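Local coordinates for protein aminoglycoside-O-phosphotransferase VIII (Streptomyces rimosus, PDB 4H05) that probably phosphorylates the 3'-hydroxyl of aminoglycoside antibiotics at the expense of ATP, a kinase activity that would give resistance to these drugs, at residues Arg12-Arg17 / Trp89-Ala94; Ser31-Tyr36 / Val49-Ala54; Ala113-Gly118 / Val196-Arg201; Leu225-Leu230 / Glu261-Tyr266. One frame throughout, in Å; residues are numbered along the deposited sequence.

Contact 1. Residues Arg12-Arg17 / Trp89-Ala94; sequences RALRGR and WLVTEA
Leu14 is the first residue of Arg12-Arg17 to meet the strand, and it uses both of its methyl groups on Trp89 and Val91. With CG set beside the backbone N (chi1 -75°), the side chain reaches over one face of the indole. Leu14 CD1 lies 4.0 Å from Trp89 CG, while Leu14 CD2 touches Trp89 CD1 at 3.8 Å and Val91 CG2 at 3.7 Å, so that one methyl fills the step between two residues on the same face of the strand. One turn further on, Arg17 crosses the indole at about a right angle, the guanidinium plane tilted 33° from the ring. Arg17 NH1 comes within 3.7 Å of Trp89 NE1; these are two donors and do not bond to each other. Glu80 OE1 of strand 78-83 forms a salt bridge with Arg17 NH1 and accepts the indole N-H, a shared acceptor that probably accounts for the two donors lying so close. The backbones stay well apart, the short axes approaching to 11.2 Å at an angle of 21°, and side chains alone bridge the interval. Leu90 points the other way, onto helix 54-71, so helix 6-17 and helix 54-71 pack on opposite faces of the strand. A five-stranded antiparallel sheet flanked in this manner is consistent with the N-terminal lobe of the protein-kinase-like fold of aminoglycoside phosphotransferases.

Contact 2. Residues Ser31-Tyr36 / Val49-Ala54; sequences SGAGVY and VAALGA
Gly34 O and Val49 N are joined by the one hydrogen bond between these two segments. It is short and nearly straight: 2.7 Å from Val49 N to Gly34 O, with 167° at the hydrogen, and the donor lies in the carbonyl plane. The return pairing is absent, since Gly34 N and Val49 O stand 3.5 Å apart with a poor angle, which places the start of the regular strand pairing at about this point. Close packing continues to Ala33 C, 3.5 Å from Val49 O. Beyond it the contact opens out. Ala33 CB and Ala51 CB approach only to 4.3 Å, Ala51 is exposed, and the chain leaves through a type II' turn from Ala51 to Ala54. Ser31-Gly34 belongs to the link between strands 22-25 and 35-40, which corresponds to the position of the nucleotide-binding loop in protein kinases; as might be expected there, Gly34 lies in the general neighbourhood of Asp210, a predicted magnesium ligand. In the surrounding fold, Tyr36 pairs with Val47 further along the hairpin, Ala50 pairs with Ala88 of strand 86-93, and the Val49 side chain is covered by Met7 and Leu11 of helix 6-17.

Contact 3. Residues Ala113-Gly118 / Val196-Arg201; sequences AVALAG and VLLDPR
Asp199 OD2 is gripped by two backbone N-H groups just beyond Leu198, the last residue of Val196-Arg201 to touch the helix: Arg201 N at 2.7 Å, and Thr202 N. The bond from Arg201 N closes an Asx turn; it is bent to 135° at the hydrogen and meets the anti side of OD2, 30° out of the carboxylate plane. Upstream of this turn the contact is wholly apolar. Leu116 crosses Val196 obliquely and presses CD2 against its branch point, 3.6 Å from Val196 CB and equally far from Val196 CG2, with CG1 barely more distant. The strand belongs to a small antiparallel sheet, between strands 98-99 and 205-208, and follows directly on Asn195, predicted to bind magnesium. A predicted catalytic segment followed by a hairpin is consistent with the C-terminal lobe of kinase-like enzymes, and here helix 109-124 packs against the hairpin. One helical residue before Leu116, Ala115 CB meets Leu198 CD1 at 3.7 Å. The leucine holds CG almost eclipsed with its backbone N (chi1 -4°), which suggests either strain or an imperfect fit of the side chain. Leu197 alternates to the other face of the sheet, away from the helix and onto Thr206.

Contact 4. Residues Leu225-Leu230 / Glu261-Tyr266; sequences LVLREL and EKLAFY
Segments 225-230 and 261-266, both helical, come nearest at Leu225 and Tyr266, their CA atoms 7.5 Å apart, and no hydrogen bond links the two. The CB of Leu225 starts out away from the other segment, but CG lies beside the backbone N (chi1 -50°) and brings Leu225 CD2 back to 3.7 Å from Tyr266 O, a van der Waals contact of a methyl with a carbonyl oxygen. Two residues further on, the CB of Leu227 is directed toward the other helix, and Leu227 CD1 meets Leu263 CD2 methyl to methyl at 4.2 Å, a looser touch. The Tyr266 ring leads away from 225-230 and packs on His220 and Ala224, earlier in the same helix 220-230; Phe265 CD2 stands 3.7 Å above its plane, over the ring centre. Within helix 220-230, Arg228 NH1 donates to Glu229 OE2 at 3.0 Å, the acceptor lying close to the guanidinium plane, while Arg228 NH2 reaches across to a salt bridge with Asp270 of helix 260-270. Leu225 also touches Asp190, the predicted proton acceptor, which places this end of the contact next to the probable active site. Chemically, the direct contact is van der Waals packing without a hydrogen bond, and Arg228 adds a charged tie through Asp270; held between two carboxylates, the guanidinium would tend to keep both Glu229 and Asp270 ionised.

From the N terminus, helix 6-17 comes first, and contact 1 returns to it from strand 86-93 after a loop of 71 residues. Contact 2 is nested inside that loop, where it closes the hairpin of strands 35-40 and 43-50. The two touch through Val49 CG2, which packs on Leu14 CD1 and Trp89 CB, so together they bind the helix to adjacent strands of one sheet. Contact 3 opens only after contact 1 has closed; it closes a loop of 77 residues and joins helix 109-124 to strand 196-198. Contact 4 follows in series, closing 30 residues between helices 220-230 and 260-270. Contacts 3 and 4 meet where Leu116 packs on Leu230.

Contact 1. Residues Arg12-Arg17 / Trp89-Ala94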
# COMPACT_ATOMS: atom_id res chain seq x y z
N ARG A 12 -7.48 -7.53 -23.45
CA ARG A 12 -7.07 -7.97 -24.80
C ARG A 12 -6.15 -6.95 -25.45
O ARG A 12 -5.15 -7.35 -26.11
CB ARG A 12 -8.27 -8.26 -25.73
CG ARG A 12 -7.92 -8.30 -27.23
CD ARG A 12 -9.21 -8.22 -28.03
NE ARG A 12 -8.98 -8.19 -29.48
CZ ARG A 12 -8.88 -9.27 -30.29
NH1 ARG A 12 -8.96 -10.53 -29.81
NH2 ARG A 12 -8.69 -9.10 -31.60
N ALA A 13 -6.39 -5.64 -25.28
CA ALA A 13 -5.37 -4.75 -25.90
C ALA A 13 -4.01 -4.96 -25.17
O ALA A 13 -2.96 -5.03 -25.79
CB ALA A 13 -5.80 -3.29 -25.91
N LEU A 14 -4.05 -5.00 -23.83
CA LEU A 14 -2.82 -5.33 -23.06
C LEU A 14 -2.12 -6.56 -23.60
O LEU A 14 -0.94 -6.55 -23.80
CB LEU A 14 -3.09 -5.51 -21.57
CG LEU A 14 -3.30 -4.16 -20.88
CD1 LEU A 14 -3.97 -4.33 -19.51
CD2 LEU A 14 -1.98 -3.35 -20.82
N ARG A 15 -2.88 -7.63 -23.85
CA ARG A 15 -2.28 -8.88 -24.27
C ARG A 15 -1.58 -8.77 -25.64
O ARG A 15 -0.48 -9.27 -25.83
CB ARG A 15 -3.39 -9.94 -24.26
CG ARG A 15 -2.92 -11.36 -24.49
CD ARG A 15 -4.07 -12.33 -24.19
NE ARG A 15 -3.72 -13.35 -23.20
CZ ARG A 15 -4.00 -13.25 -21.91
NH1 ARG A 15 -4.61 -12.18 -21.39
NH2 ARG A 15 -3.65 -14.22 -21.14
N GLY A 16 -2.20 -8.08 -26.58
CA GLY A 16 -1.49 -7.74 -27.87
C GLY A 16 -0.24 -6.83 -27.76
O GLY A 16 0.67 -6.87 -28.60
N ARG A 17 -0.13 -6.03 -26.71
CA ARG A 17 1.03 -5.18 -26.59
C ARG A 17 2.21 -5.92 -25.97
O ARG A 17 3.34 -5.44 -26.02
CB ARG A 17 0.71 -3.99 -25.68
CG ARG A 17 -0.19 -2.87 -26.24
CD ARG A 17 -0.24 -1.67 -25.26
NE ARG A 17 -1.55 -1.19 -25.40
CZ ARG A 17 -2.45 -0.98 -24.46
NH1 ARG A 17 -2.18 -1.06 -23.20
NH2 ARG A 17 -3.67 -0.60 -24.84
N TRP A 89 -5.65 0.72 -16.06
CA TRP A 89 -4.59 -0.27 -15.81
C TRP A 89 -3.27 0.35 -15.75
O TRP A 89 -3.05 1.44 -16.24
CB TRP A 89 -4.54 -1.28 -16.98
CG TRP A 89 -4.14 -0.56 -18.24
CD1 TRP A 89 -2.86 -0.35 -18.74
CD2 TRP A 89 -5.02 0.10 -19.16
NE1 TRP A 89 -2.90 0.40 -19.90
CE2 TRP A 89 -4.16 0.69 -20.20
CE3 TRP A 89 -6.39 0.20 -19.27
CZ2 TRP A 89 -4.69 1.39 -21.27
CZ3 TRP A 89 -6.92 0.96 -20.31
CH2 TRP A 89 -6.09 1.53 -21.29
N LEU A 90 -2.31 -0.42 -15.27
CA LEU A 90 -0.95 0.06 -15.06
C LEU A 90 0.02 -1.10 -15.30
O LEU A 90 -0.13 -2.19 -14.72
CB LEU A 90 -0.88 0.49 -13.59
CG LEU A 90 0.46 0.85 -13.00
CD1 LEU A 90 0.74 2.22 -13.51
CD2 LEU A 90 0.39 0.84 -11.47
N VAL A 91 1.02 -0.88 -16.12
CA VAL A 91 2.07 -1.84 -16.34
C VAL A 91 3.41 -1.26 -15.83
O VAL A 91 3.80 -0.13 -16.17
CB VAL A 91 2.17 -2.12 -17.86
CG1 VAL A 91 3.25 -3.17 -18.10
CG2 VAL A 91 0.78 -2.51 -18.45
N THR A 92 4.14 -2.08 -15.06
CA THR A 92 5.44 -1.76 -14.59
C THR A 92 6.38 -2.91 -14.76
O THR A 92 5.97 -4.05 -14.91
CB THR A 92 5.47 -1.38 -13.08
OG1 THR A 92 5.36 -2.55 -12.25
CG2 THR A 92 4.31 -0.41 -12.74
N GLU A 93 7.66 -2.60 -14.78
CA GLU A 93 8.66 -3.64 -14.65
C GLU A 93 8.42 -4.34 -13.35
O GLU A 93 8.02 -3.70 -12.42
CB GLU A 93 10.06 -3.01 -14.67
CG GLU A 93 10.30 -2.40 -16.04
CD GLU A 93 11.71 -1.87 -16.26
OE1 GLU A 93 12.46 -1.80 -15.27
OE2 GLU A 93 12.02 -1.52 -17.41
N ALA A 94 8.58 -5.66 -13.31
CA ALA A 94 8.34 -6.41 -12.12
C ALA A 94 9.44 -6.00 -11.14
O ALA A 94 10.48 -5.55 -11.61
CB ALA A 94 8.42 -7.91 -12.41

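Contact 2. Residues Ser31-Tyr36 / Val49-Ala54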
# COMPACT_ATOMS: atom_id res chain seq x y z
N SER A 31 -14.38 -9.07 -13.78
CA SER A 31 -14.08 -9.91 -14.97
C SER A 31 -12.69 -10.57 -14.76
O SER A 31 -12.56 -11.49 -13.95
CB SER A 31 -14.12 -9.10 -16.31
OG SER A 31 -15.44 -8.84 -16.80
N GLY A 32 -11.66 -10.10 -15.47
CA GLY A 32 -10.29 -10.49 -15.16
C GLY A 32 -9.61 -9.33 -14.44
O GLY A 32 -8.48 -8.98 -14.78
N ALA A 33 -10.26 -8.77 -13.42
CA ALA A 33 -9.91 -7.44 -12.89
C ALA A 33 -9.03 -7.37 -11.64
O ALA A 33 -9.49 -6.86 -10.61
CB ALA A 33 -11.18 -6.62 -12.65
N GLY A 34 -7.77 -7.77 -11.76
CA GLY A 34 -6.80 -7.52 -10.73
C GLY A 34 -5.34 -7.32 -11.13
O GLY A 34 -4.97 -6.29 -11.69
N VAL A 35 -4.51 -8.30 -10.75
CA VAL A 35 -3.08 -8.17 -10.68
C VAL A 35 -2.47 -9.38 -11.37
O VAL A 35 -2.83 -10.49 -11.05
CB VAL A 35 -2.61 -8.12 -9.21
CG1 VAL A 35 -1.06 -8.12 -9.13
CG2 VAL A 35 -3.19 -6.87 -8.50
N TYR A 36 -1.56 -9.15 -12.32
CA TYR A 36 -0.87 -10.20 -13.03
C TYR A 36 0.63 -9.96 -13.11
O TYR A 36 1.08 -8.80 -13.11
CB TYR A 36 -1.42 -10.33 -14.47
CG TYR A 36 -2.92 -10.41 -14.56
CD1 TYR A 36 -3.55 -11.61 -14.61
CD2 TYR A 36 -3.68 -9.25 -14.62
CE1 TYR A 36 -4.93 -11.70 -14.68
CE2 TYR A 36 -5.05 -9.32 -14.72
CZ TYR A 36 -5.67 -10.56 -14.72
OH TYR A 36 -7.02 -10.64 -14.82
N VAL A 49 -5.05 -4.13 -13.39
CA VAL A 49 -6.22 -3.57 -14.04
C VAL A 49 -7.26 -3.44 -12.93
O VAL A 49 -7.41 -4.34 -12.10
CB VAL A 49 -6.70 -4.51 -15.20
CG1 VAL A 49 -7.70 -3.81 -16.12
CG2 VAL A 49 -5.51 -4.97 -16.03
N ALA A 50 -7.94 -2.31 -12.88
CA ALA A 50 -8.84 -2.08 -11.77
C ALA A 50 -10.32 -1.85 -12.17
O ALA A 50 -10.63 -1.09 -13.14
CB ALA A 50 -8.36 -0.93 -10.96
N ALA A 51 -11.18 -2.50 -11.36
CA ALA A 51 -12.65 -2.33 -11.36
C ALA A 51 -13.13 -0.97 -10.73
O ALA A 51 -13.21 -0.85 -9.51
CB ALA A 51 -13.31 -3.53 -10.65
N LEU A 52 -13.39 0.03 -11.59
CA LEU A 52 -14.20 1.26 -11.25
C LEU A 52 -13.41 2.57 -10.85
O LEU A 52 -12.72 3.19 -11.68
CB LEU A 52 -15.32 0.92 -10.25
N GLY A 53 -13.57 3.02 -9.61
CA GLY A 53 -12.75 4.11 -9.08
C GLY A 53 -11.47 3.51 -8.49
O GLY A 53 -10.55 4.25 -8.11
N ALA A 54 -11.45 2.18 -8.37
CA ALA A 54 -10.21 1.42 -8.21
C ALA A 54 -9.33 1.84 -9.36
O ALA A 54 -8.09 1.90 -9.20
CB ALA A 54 -10.45 -0.09 -8.22

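Contact 3. Residues Ala113-Gly118 / Val196-Arg201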
# COMPACT_ATOMS: atom_id res chain seq x y z
N ALA A 113 11.95 -6.85 9.31
CA ALA A 113 11.40 -5.85 10.22
C ALA A 113 12.18 -4.57 10.18
O ALA A 113 11.59 -3.51 10.07
CB ALA A 113 11.33 -6.40 11.63
N VAL A 114 13.52 -4.68 10.26
CA VAL A 114 14.41 -3.53 10.25
C VAL A 114 14.44 -2.85 8.92
O VAL A 114 14.47 -1.61 8.87
CB VAL A 114 15.88 -3.93 10.71
CG1 VAL A 114 16.83 -2.78 10.53
CG2 VAL A 114 15.89 -4.35 12.22
N ALA A 115 14.45 -3.64 7.84
CA ALA A 115 14.48 -3.07 6.48
C ALA A 115 13.16 -2.31 6.27
O ALA A 115 13.15 -1.20 5.72
CB ALA A 115 14.69 -4.17 5.42
N LEU A 116 12.07 -2.86 6.80
CA LEU A 116 10.77 -2.18 6.69
C LEU A 116 10.85 -0.80 7.34
O LEU A 116 10.54 0.22 6.71
CB LEU A 116 9.64 -2.99 7.24
CG LEU A 116 9.11 -4.11 6.34
CD1 LEU A 116 8.10 -4.91 7.12
CD2 LEU A 116 8.40 -3.66 5.06
N ALA A 117 11.34 -0.75 8.55
CA ALA A 117 11.56 0.50 9.25
C ALA A 117 12.44 1.47 8.46
O ALA A 117 12.20 2.68 8.44
CB ALA A 117 12.16 0.21 10.63
N GLY A 118 13.49 0.94 7.83
CA GLY A 118 14.42 1.76 7.06
C GLY A 118 13.76 2.39 5.85
O GLY A 118 14.06 3.50 5.43
N VAL A 196 5.90 -4.43 0.03
CA VAL A 196 7.36 -4.23 0.10
C VAL A 196 8.07 -5.54 -0.25
O VAL A 196 7.79 -6.63 0.31
CB VAL A 196 7.81 -3.79 1.49
CG1 VAL A 196 9.30 -3.46 1.51
CG2 VAL A 196 7.01 -2.60 1.96
N LEU A 197 8.92 -5.44 -1.24
CA LEU A 197 9.63 -6.60 -1.69
C LEU A 197 11.10 -6.37 -1.34
O LEU A 197 11.57 -5.23 -1.22
CB LEU A 197 9.46 -6.76 -3.19
CG LEU A 197 8.17 -7.47 -3.66
CD1 LEU A 197 7.31 -6.43 -4.27
CD2 LEU A 197 8.33 -8.55 -4.71
N LEU A 198 11.80 -7.46 -1.14
CA LEU A 198 13.14 -7.37 -0.73
C LEU A 198 14.05 -8.50 -1.26
O LEU A 198 13.63 -9.58 -1.68
CB LEU A 198 13.23 -7.26 0.80
CG LEU A 198 12.27 -7.15 1.96
CD1 LEU A 198 12.72 -6.05 2.91
CD2 LEU A 198 10.77 -7.16 1.62
N ASP A 199 15.34 -8.23 -1.25
CA ASP A 199 16.27 -9.20 -1.85
C ASP A 199 16.30 -10.43 -0.90
O ASP A 199 16.43 -10.23 0.30
CB ASP A 199 17.64 -8.51 -1.98
CG ASP A 199 18.73 -9.45 -2.43
OD1 ASP A 199 19.12 -9.35 -3.58
OD2 ASP A 199 19.13 -10.31 -1.66
N PRO A 200 16.13 -11.65 -1.39
CA PRO A 200 16.09 -12.80 -0.43
C PRO A 200 17.42 -13.05 0.30
O PRO A 200 17.42 -13.63 1.40
CB PRO A 200 15.68 -14.02 -1.27
CG PRO A 200 15.35 -13.50 -2.63
CD PRO A 200 15.65 -12.02 -2.74
N ARG A 201 18.52 -12.53 -0.21
CA ARG A 201 19.80 -12.70 0.43
C ARG A 201 20.11 -11.60 1.37
O ARG A 201 20.55 -11.87 2.46
CB ARG A 201 20.86 -12.79 -0.65
CG ARG A 201 22.23 -13.24 -0.19
CD ARG A 201 23.25 -12.95 -1.31
NE ARG A 201 24.32 -12.27 -0.65
CZ ARG A 201 24.88 -11.11 -0.99
NH1 ARG A 201 24.59 -10.48 -2.11
NH2 ARG A 201 25.84 -10.63 -0.20

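Contact 4. Residues Leu225-Leu230 / Glu261-Tyr266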
# COMPACT_ATOMS: atom_id res chain seq x y z
N LEU A 225 -0.18 0.76 10.03
CA LEU A 225 -0.51 -0.42 9.27
C LEU A 225 0.64 -1.37 9.30
O LEU A 225 0.45 -2.52 9.36
CB LEU A 225 -0.86 -0.13 7.80
CG LEU A 225 -1.89 0.95 7.42
CD1 LEU A 225 -2.49 0.63 6.05
CD2 LEU A 225 -2.91 1.30 8.48
N VAL A 226 1.85 -0.89 9.17
CA VAL A 226 2.96 -1.78 9.29
C VAL A 226 2.93 -2.47 10.62
O VAL A 226 3.28 -3.66 10.67
CB VAL A 226 4.34 -1.06 9.13
CG1 VAL A 226 5.22 -1.39 10.30
CG2 VAL A 226 4.96 -1.62 7.92
N LEU A 227 2.59 -1.76 11.72
CA LEU A 227 2.66 -2.40 13.08
C LEU A 227 1.51 -3.34 13.32
O LEU A 227 1.63 -4.35 14.00
CB LEU A 227 2.76 -1.38 14.20
CG LEU A 227 4.09 -0.62 14.25
CD1 LEU A 227 3.84 0.68 14.98
CD2 LEU A 227 5.28 -1.40 14.89
N ARG A 228 0.36 -3.05 12.70
CA ARG A 228 -0.76 -3.97 12.79
C ARG A 228 -0.40 -5.27 12.12
O ARG A 228 -0.85 -6.31 12.56
CB ARG A 228 -2.02 -3.37 12.13
CG ARG A 228 -3.20 -4.33 12.03
CD ARG A 228 -3.48 -4.58 10.52
NE ARG A 228 -4.25 -3.49 9.97
CZ ARG A 228 -4.26 -3.00 8.72
NH1 ARG A 228 -3.54 -3.46 7.67
NH2 ARG A 228 -5.08 -1.97 8.52
N GLU A 229 0.36 -5.24 11.02
CA GLU A 229 0.78 -6.48 10.33
C GLU A 229 1.96 -7.14 11.09
O GLU A 229 1.86 -8.29 11.44
CB GLU A 229 1.14 -6.21 8.91
CG GLU A 229 -0.03 -5.76 8.05
CD GLU A 229 -1.24 -6.66 8.20
OE1 GLU A 229 -1.15 -7.91 8.01
OE2 GLU A 229 -2.32 -6.14 8.46
N LEU A 230 3.00 -6.41 11.43
CA LEU A 230 4.13 -6.95 12.18
C LEU A 230 3.77 -7.65 13.50
O LEU A 230 4.60 -8.39 14.02
CB LEU A 230 5.21 -5.86 12.51
CG LEU A 230 6.09 -5.44 11.34
CD1 LEU A 230 7.04 -4.32 11.70
CD2 LEU A 230 6.85 -6.61 10.74
N GLU A 261 -2.57 6.30 20.38
CA GLU A 261 -3.87 6.84 19.98
C GLU A 261 -3.93 7.11 18.45
O GLU A 261 -4.94 6.77 17.79
CB GLU A 261 -4.21 8.12 20.75
CG GLU A 261 -4.29 8.00 22.30
CD GLU A 261 -2.93 8.20 23.09
OE1 GLU A 261 -3.03 8.29 24.33
OE2 GLU A 261 -1.78 8.23 22.52
N LYS A 262 -2.88 7.70 17.90
CA LYS A 262 -2.73 7.91 16.41
C LYS A 262 -2.70 6.54 15.70
O LYS A 262 -3.34 6.28 14.70
CB LYS A 262 -1.50 8.77 16.10
CG LYS A 262 -1.66 10.27 16.41
CD LYS A 262 -0.35 11.02 16.25
CE LYS A 262 -0.47 12.52 15.93
NZ LYS A 262 0.83 13.16 15.45
N LEU A 263 -2.02 5.59 16.26
CA LEU A 263 -2.04 4.28 15.59
C LEU A 263 -3.45 3.74 15.57
O LEU A 263 -3.92 3.15 14.57
CB LEU A 263 -1.16 3.29 16.35
CG LEU A 263 0.34 3.11 16.14
CD1 LEU A 263 0.98 4.20 15.34
CD2 LEU A 263 1.09 2.73 17.43
N ALA A 264 -4.12 3.83 16.70
CA ALA A 264 -5.50 3.36 16.78
C ALA A 264 -6.36 4.05 15.72
O ALA A 264 -7.07 3.38 14.97
CB ALA A 264 -6.06 3.47 18.19
N PHE A 265 -6.14 5.35 15.57
CA PHE A 265 -6.90 6.14 14.64
C PHE A 265 -6.60 5.73 13.22
O PHE A 265 -7.50 5.54 12.45
CB PHE A 265 -6.65 7.63 14.77
CG PHE A 265 -7.44 8.42 13.76
CD1 PHE A 265 -8.77 8.70 13.97
CD2 PHE A 265 -6.87 8.80 12.56
CE1 PHE A 265 -9.52 9.37 13.03
CE2 PHE A 265 -7.57 9.50 11.63
CZ PHE A 265 -8.92 9.78 11.84
N TYR A 266 -5.35 5.47 12.90
CA TYR A 266 -5.02 5.15 11.51
C TYR A 266 -5.31 3.71 11.17
O TYR A 266 -5.59 3.37 10.02
CB TYR A 266 -3.59 5.65 11.13
CG TYR A 266 -3.53 7.19 11.02
CD1 TYR A 266 -4.12 7.84 9.94
CD2 TYR A 266 -2.96 7.97 12.00
CE1 TYR A 266 -4.14 9.19 9.85
CE2 TYR A 266 -2.96 9.38 11.90
CZ TYR A 266 -3.62 9.95 10.85
OH TYR A 266 -3.69 11.25 10.73